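Local coordinates for protein computational Design of Enzyme (Synthetic construct, PDB 3TP4) that is a computationally designed enzyme, probably built to hold an activated serine-containing catalytic triad on a glycosyl hydrolase TIM-barrel scaffold followed by an Ig-like domain, at residues 369-381 with 390-402. Residues are numbered along the deposited sequence; the frame is centred on the assembly and turned at random.
Sequences APAQPVVHIASPA and PTTVRVRVGGTDV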
ATOM      1  N   ALA A 369       6.883 -18.427  -6.315  1.00 44.44           N
ATOM      2  CA  ALA A 369       5.943 -19.515  -6.102  1.00 41.58           C
ATOM      3  C   ALA A 369       4.797 -19.334  -7.087  1.00 39.26           C
ATOM      4  O   ALA A 369       4.455 -18.202  -7.452  1.00 39.92           O
ATOM      5  CB  ALA A 369       5.426 -19.497  -4.674  1.00 36.06           C
ATOM      6  N   PRO A 370       4.199 -20.444  -7.538  1.00 43.65           N
ATOM      7  CA  PRO A 370       3.069 -20.337  -8.465  1.00 44.31           C
ATOM      8  C   PRO A 370       1.929 -19.562  -7.812  1.00 40.12           C
ATOM      9  O   PRO A 370       1.729 -19.715  -6.605  1.00 37.17           O
ATOM     10  CB  PRO A 370       2.665 -21.797  -8.688  1.00 46.12           C
ATOM     11  CG  PRO A 370       3.112 -22.499  -7.461  1.00 51.36           C
ATOM     12  CD  PRO A 370       4.390 -21.823  -7.055  1.00 47.91           C
ATOM     13  N   ALA A 371       1.210 -18.750  -8.585  1.00 38.33           N
ATOM     14  CA  ALA A 371       0.107 -17.946  -8.050  1.00 42.73           C
ATOM     15  C   ALA A 371      -0.932 -18.827  -7.361  1.00 40.35           C
ATOM     16  O   ALA A 371      -1.210 -19.932  -7.820  1.00 46.00           O
ATOM     17  CB  ALA A 371      -0.545 -17.140  -9.165  1.00 42.48           C
ATOM     18  N   GLN A 372      -1.499 -18.360  -6.257  1.00 39.47           N
ATOM     19  CA  GLN A 372      -2.516 -19.163  -5.586  1.00 39.16           C
ATOM     20  C   GLN A 372      -3.881 -18.957  -6.240  1.00 35.26           C
ATOM     21  O   GLN A 372      -4.297 -17.824  -6.481  1.00 31.09           O
ATOM     22  CB  GLN A 372      -2.554 -18.912  -4.067  1.00 44.59           C
ATOM     23  CG  GLN A 372      -2.886 -17.485  -3.633  1.00 56.01           C
ATOM     24  CD  GLN A 372      -2.612 -17.233  -2.138  1.00 62.37           C
ATOM     25  OE1 GLN A 372      -1.618 -16.582  -1.775  1.00 48.65           O
ATOM     26  NE2 GLN A 372      -3.497 -17.741  -1.272  1.00 58.09           N
ATOM     27  N   PRO A 373      -4.566 -20.059  -6.572  1.00 33.12           N
ATOM     28  CA  PRO A 373      -5.927 -19.912  -7.108  1.00 26.25           C
ATOM     29  C   PRO A 373      -6.802 -19.152  -6.101  1.00 29.71           C
ATOM     30  O   PRO A 373      -6.702 -19.382  -4.898  1.00 30.93           O
ATOM     31  CB  PRO A 373      -6.397 -21.359  -7.258  1.00 25.04           C
ATOM     32  CG  PRO A 373      -5.123 -22.142  -7.459  1.00 32.17           C
ATOM     33  CD  PRO A 373      -4.113 -21.462  -6.569  1.00 32.82           C
ATOM     34  N   VAL A 374      -7.632 -18.236  -6.587  1.00 29.69           N
ATOM     35  CA  VAL A 374      -8.486 -17.446  -5.706  1.00 28.95           C
ATOM     36  C   VAL A 374      -9.860 -17.212  -6.340  1.00 31.73           C
ATOM     37  O   VAL A 374      -9.973 -17.073  -7.556  1.00 26.89           O
ATOM     38  CB  VAL A 374      -7.806 -16.091  -5.357  1.00 36.82           C
ATOM     39  CG1 VAL A 374      -7.619 -15.239  -6.610  1.00 32.05           C
ATOM     40  CG2 VAL A 374      -8.598 -15.345  -4.299  1.00 42.67           C
ATOM     41  N   VAL A 375     -10.910 -17.207  -5.524  1.00 29.87           N
ATOM     42  CA  VAL A 375     -12.220 -16.804  -6.008  1.00 27.23           C
ATOM     43  C   VAL A 375     -12.783 -15.730  -5.081  1.00 28.37           C
ATOM     44  O   VAL A 375     -12.711 -15.840  -3.853  1.00 25.39           O
ATOM     45  CB  VAL A 375     -13.203 -17.999  -6.212  1.00 28.61           C
ATOM     46  CG1 VAL A 375     -13.446 -18.772  -4.902  1.00 25.05           C
ATOM     47  CG2 VAL A 375     -14.533 -17.520  -6.806  1.00 24.87           C
ATOM     48  N   HIS A 376     -13.305 -14.664  -5.669  1.00 22.51           N
ATOM     49  CA  HIS A 376     -14.020 -13.674  -4.876  1.00 22.82           C
ATOM     50  C   HIS A 376     -15.149 -13.040  -5.684  1.00 24.38           C
ATOM     51  O   HIS A 376     -15.108 -12.987  -6.918  1.00 21.18           O
ATOM     52  CB  HIS A 376     -13.072 -12.606  -4.290  1.00 21.17           C
ATOM     53  CG  HIS A 376     -12.310 -11.838  -5.319  1.00 23.47           C
ATOM     54  ND1 HIS A 376     -12.631 -10.545  -5.670  1.00 22.36           N
ATOM     55  CD2 HIS A 376     -11.217 -12.170  -6.052  1.00 20.47           C
ATOM     56  CE1 HIS A 376     -11.779 -10.117  -6.588  1.00 20.79           C
ATOM     57  NE2 HIS A 376     -10.910 -11.083  -6.834  1.00 22.78           N
ATOM     58  N   ILE A 377     -16.168 -12.586  -4.971  1.00 25.86           N
ATOM     59  CA  ILE A 377     -17.321 -11.945  -5.589  1.00 27.98           C
ATOM     60  C   ILE A 377     -17.118 -10.436  -5.577  1.00 27.00           C
ATOM     61  O   ILE A 377     -17.229  -9.803  -4.532  1.00 25.77           O
ATOM     62  CB  ILE A 377     -18.625 -12.299  -4.825  1.00 23.27           C
ATOM     63  CG1 ILE A 377     -18.875 -13.813  -4.886  1.00 27.97           C
ATOM     64  CG2 ILE A 377     -19.804 -11.517  -5.409  1.00 24.36           C
ATOM     65  CD1 ILE A 377     -19.870 -14.361  -3.805  1.00 27.75           C
ATOM     66  N   ALA A 378     -16.802  -9.870  -6.738  1.00 26.98           N
ATOM     67  CA  ALA A 378     -16.528  -8.437  -6.849  1.00 23.69           C
ATOM     68  C   ALA A 378     -17.798  -7.618  -6.697  1.00 29.15           C
ATOM     69  O   ALA A 378     -17.749  -6.467  -6.257  1.00 30.17           O
ATOM     70  CB  ALA A 378     -15.870  -8.120  -8.194  1.00 19.43           C
ATOM     71  N   SER A 379     -18.924  -8.196  -7.107  1.00 24.54           N
ATOM     72  CA  SER A 379     -20.217  -7.563  -6.878  1.00 26.31           C
ATOM     73  C   SER A 379     -21.324  -8.597  -6.836  1.00 24.34           C
ATOM     74  O   SER A 379     -21.387  -9.497  -7.683  1.00 29.52           O
ATOM     75  CB  SER A 379     -20.501  -6.478  -7.931  1.00 33.71           C
ATOM     76  OG  SER A 379     -20.652  -7.036  -9.218  1.00 35.53           O
ATOM     77  N   PRO A 380     -22.204  -8.491  -5.830  1.00 29.55           N
ATOM     78  CA  PRO A 380     -22.155  -7.463  -4.786  1.00 26.91           C
ATOM     79  C   PRO A 380     -21.109  -7.802  -3.721  1.00 23.05           C
ATOM     80  O   PRO A 380     -21.013  -8.953  -3.307  1.00 32.69           O
ATOM     81  CB  PRO A 380     -23.566  -7.522  -4.184  1.00 27.84           C
ATOM     82  CG  PRO A 380     -24.005  -8.915  -4.403  1.00 34.67           C
ATOM     83  CD  PRO A 380     -23.391  -9.355  -5.702  1.00 26.87           C
ATOM     84  N   ALA A 381     -20.347  -6.806  -3.285  1.00 28.27           N
ATOM     85  CA  ALA A 381     -19.279  -7.018  -2.309  1.00 28.19           C
ATOM     86  C   ALA A 381     -19.847  -7.487  -0.966  1.00 33.46           C
ATOM     87  O   ALA A 381     -20.994  -7.201  -0.643  1.00 33.35           O
ATOM     88  CB  ALA A 381     -18.493  -5.750  -2.126  1.00 31.14           C
ATOM     89  N   PRO A 390     -32.611  -5.698 -12.185  1.00 58.25           N
ATOM     90  CA  PRO A 390     -31.593  -6.663 -11.772  1.00 53.13           C
ATOM     91  C   PRO A 390     -30.286  -5.955 -11.426  1.00 47.96           C
ATOM     92  O   PRO A 390     -30.056  -4.813 -11.834  1.00 47.72           O
ATOM     93  CB  PRO A 390     -31.390  -7.526 -13.028  1.00 51.48           C
ATOM     94  CG  PRO A 390     -32.474  -7.125 -13.986  1.00 58.52           C
ATOM     95  CD  PRO A 390     -32.819  -5.717 -13.639  1.00 58.78           C
ATOM     96  N   THR A 391     -29.445  -6.631 -10.658  1.00 43.72           N
ATOM     97  CA  THR A 391     -28.092  -6.156 -10.442  1.00 39.26           C
ATOM     98  C   THR A 391     -27.168  -7.211 -11.041  1.00 33.94           C
ATOM     99  O   THR A 391     -27.582  -8.343 -11.259  1.00 43.31           O
ATOM    100  CB  THR A 391     -27.786  -5.949  -8.951  1.00 32.73           C
ATOM    101  OG1 THR A 391     -26.450  -5.457  -8.810  1.00 43.68           O
ATOM    102  CG2 THR A 391     -27.915  -7.258  -8.188  1.00 37.36           C
ATOM    103  N   THR A 392     -25.924  -6.852 -11.309  1.00 31.20           N
ATOM    104  CA  THR A 392     -25.020  -7.793 -11.954  1.00 29.19           C
ATOM    105  C   THR A 392     -24.114  -8.439 -10.919  1.00 26.60           C
ATOM    106  O   THR A 392     -23.445  -7.737 -10.173  1.00 27.32           O
ATOM    107  CB  THR A 392     -24.150  -7.085 -12.996  1.00 33.39           C
ATOM    108  OG1 THR A 392     -24.998  -6.424 -13.932  1.00 27.62           O
ATOM    109  CG2 THR A 392     -23.274  -8.085 -13.734  1.00 30.65           C
ATOM    110  N   VAL A 393     -24.115  -9.770 -10.872  1.00 25.32           N
ATOM    111  CA  VAL A 393     -23.168 -10.502 -10.044  1.00 25.11           C
ATOM    112  C   VAL A 393     -21.879 -10.673 -10.839  1.00 28.48           C
ATOM    113  O   VAL A 393     -21.905 -11.105 -12.000  1.00 25.35           O
ATOM    114  CB  VAL A 393     -23.687 -11.898  -9.656  1.00 26.67           C
ATOM    115  CG1 VAL A 393     -22.628 -12.642  -8.868  1.00 22.42           C
ATOM    116  CG2 VAL A 393     -24.985 -11.805  -8.843  1.00 27.33           C
ATOM    117  N   ARG A 394     -20.758 -10.310 -10.229  1.00 23.45           N
ATOM    118  CA  ARG A 394     -19.461 -10.469 -10.880  1.00 22.29           C
ATOM    119  C   ARG A 394     -18.576 -11.311  -9.986  1.00 26.25           C
ATOM    120  O   ARG A 394     -18.370 -10.980  -8.825  1.00 23.92           O
ATOM    121  CB  ARG A 394     -18.788  -9.109 -11.095  1.00 21.94           C
ATOM    122  CG  ARG A 394     -19.515  -8.197 -12.081  1.00 22.10           C
ATOM    123  CD  ARG A 394     -18.882  -6.789 -12.102  1.00 27.05           C
ATOM    124  NE  ARG A 394     -19.569  -5.912 -13.048  1.00 26.77           N
ATOM    125  CZ  ARG A 394     -20.661  -5.206 -12.759  1.00 30.24           C
ATOM    126  NH1 ARG A 394     -21.188  -5.254 -11.539  1.00 22.58           N
ATOM    127  NH2 ARG A 394     -21.226  -4.450 -13.689  1.00 28.95           N
ATOM    128  N   VAL A 395     -18.052 -12.398 -10.536  1.00 22.75           N
ATOM    129  CA  VAL A 395     -17.103 -13.227  -9.819  1.00 22.40           C
ATOM    130  C   VAL A 395     -15.762 -13.257 -10.552  1.00 24.06           C
ATOM    131  O   VAL A 395     -15.702 -13.472 -11.774  1.00 27.35           O
ATOM    132  CB  VAL A 395     -17.618 -14.674  -9.672  1.00 25.29           C
ATOM    133  CG1 VAL A 395     -16.563 -15.536  -8.970  1.00 22.09           C
ATOM    134  CG2 VAL A 395     -18.959 -14.699  -8.898  1.00 22.09           C
ATOM    135  N   ARG A 396     -14.697 -13.033  -9.795  1.00 23.05           N
ATOM    136  CA  ARG A 396     -13.329 -13.159 -10.290  1.00 17.93           C
ATOM    137  C   ARG A 396     -12.747 -14.499  -9.814  1.00 23.07           C
ATOM    138  O   ARG A 396     -12.709 -14.788  -8.617  1.00 25.66           O
ATOM    139  CB  ARG A 396     -12.481 -11.986  -9.783  1.00 26.14           C
ATOM    140  CG  ARG A 396     -10.983 -12.055 -10.094  1.00 32.19           C
ATOM    141  CD  ARG A 396     -10.710 -12.288 -11.557  1.00 28.60           C
ATOM    142  NE  ARG A 396      -9.277 -12.363 -11.845  1.00 28.08           N
ATOM    143  CZ  ARG A 396      -8.766 -12.576 -13.055  1.00 32.95           C
ATOM    144  NH1 ARG A 396      -9.568 -12.744 -14.108  1.00 32.74           N
ATOM    145  NH2 ARG A 396      -7.454 -12.624 -13.219  1.00 31.01           N
ATOM    146  N   VAL A 397     -12.316 -15.324 -10.757  1.00 26.38           N
ATOM    147  CA  VAL A 397     -11.552 -16.513 -10.404  1.00 30.08           C
ATOM    148  C   VAL A 397     -10.178 -16.360 -11.031  1.00 30.89           C
ATOM    149  O   VAL A 397     -10.056 -16.311 -12.257  1.00 30.03           O
ATOM    150  CB  VAL A 397     -12.200 -17.795 -10.945  1.00 29.47           C
ATOM    151  CG1 VAL A 397     -11.516 -19.017 -10.341  1.00 30.46           C
ATOM    152  CG2 VAL A 397     -13.690 -17.805 -10.645  1.00 25.48           C
ATOM    153  N   GLY A 398      -9.149 -16.285 -10.197  1.00 28.71           N
ATOM    154  CA  GLY A 398      -7.796 -16.096 -10.689  1.00 29.78           C
ATOM    155  C   GLY A 398      -6.852 -17.251 -10.389  1.00 34.14           C
ATOM    156  O   GLY A 398      -7.068 -18.049  -9.469  1.00 28.52           O
ATOM    157  N   GLY A 399      -5.786 -17.336 -11.170  1.00 32.08           N
ATOM    158  CA  GLY A 399      -4.717 -18.271 -10.887  1.00 34.44           C
ATOM    159  C   GLY A 399      -4.992 -19.706 -11.291  1.00 31.24           C
ATOM    160  O   GLY A 399      -4.225 -20.591 -10.944  1.00 33.49           O
ATOM    161  N   THR A 400      -6.075 -19.957 -12.019  1.00 27.42           N
ATOM    162  CA  THR A 400      -6.317 -21.311 -12.537  1.00 24.91           C
ATOM    163  C   THR A 400      -7.227 -21.212 -13.748  1.00 32.71           C
ATOM    164  O   THR A 400      -7.865 -20.181 -13.942  1.00 31.13           O
ATOM    165  CB  THR A 400      -6.970 -22.228 -11.456  1.00 28.44           C
ATOM    166  OG1 THR A 400      -7.241 -23.525 -12.003  1.00 28.22           O
ATOM    167  CG2 THR A 400      -8.283 -21.616 -10.949  1.00 28.65           C
ATOM    168  N   ASP A 401      -7.282 -22.266 -14.561  1.00 27.22           N
ATOM    169  CA  ASP A 401      -8.251 -22.349 -15.657  1.00 30.72           C
ATOM    170  C   ASP A 401      -9.631 -22.677 -15.098  1.00 31.46           C
ATOM    171  O   ASP A 401      -9.754 -23.498 -14.189  1.00 32.72           O
ATOM    172  CB  ASP A 401      -7.867 -23.439 -16.663  1.00 33.30           C
ATOM    173  CG  ASP A 401      -6.695 -23.045 -17.541  1.00 51.13           C
ATOM    174  OD1 ASP A 401      -6.311 -21.855 -17.544  1.00 49.25           O
ATOM    175  OD2 ASP A 401      -6.163 -23.936 -18.237  1.00 63.06           O
ATOM    176  N   VAL A 402     -10.669 -22.068 -15.662  1.00 28.96           N
ATOM    177  CA  VAL A 402     -12.011 -22.196 -15.102  1.00 27.14           C
ATOM    178  C   VAL A 402     -12.976 -22.728 -16.134  1.00 30.67           C
ATOM    179  O   VAL A 402     -13.048 -22.191 -17.236  1.00 33.80           O
ATOM    180  CB  VAL A 402     -12.543 -20.821 -14.631  1.00 29.26           C
ATOM    181  CG1 VAL A 402     -13.893 -20.981 -13.953  1.00 25.46           C
ATOM    182  CG2 VAL A 402     -11.535 -20.150 -13.707  1.00 29.97           C
TER
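Ser-379 and Arg-394 face each other across two antiparallel strands, 374-379 and 391-398. The arginine chain, extended from CG to NE, runs past the serine hydroxyl, then brings NH1 to Ser-379 OG (3.0 Å, 158° at the hydrogen), with the oxygen lying nearly in the guanidinium plane. OG, placed between its own backbone N and carbonyl carbon (chi1 66°), donates a hydrogen bond to Thr-392 O at 3.0 Å; the methyl CG2 of Thr-392 sits over one guanidinium face. With an alanine in place of Arg-394, Ser-379 OG would probably lose its donor and the Thr-392 methyl the flat surface beneath it. On the same sheet face, Arg-396 lays CB over the His-376 ring in a CH-pi contact, 3.9 Å from the centroid. Its chain bends at chi2 (52°) and leads the guanidinium away to Asp-206, while both ring nitrogens are hydrogen-bonded to glutamates of helix 190-207, NE2 to Glu-202 and ND1 to Glu-195. On the other face, Val-375 CG2 meets Val-395 CG1 at 3.6 Å, and Ile-377 CG1 touches Val-395 CG2, against Ala-449 of strand 446-453. Paired backbone hydrogen bonds join Val-374 to Gly-398 and His-376 to Arg-396; beyond them Ala-378 and Ser-379 together oppose Arg-394, a classic beta bulge. Strand 374-379 is an edge strand of the Ig-like beta-sandwich, with His-376 and Arg-396 turned to helix 190-207 of the probable TIM barrel.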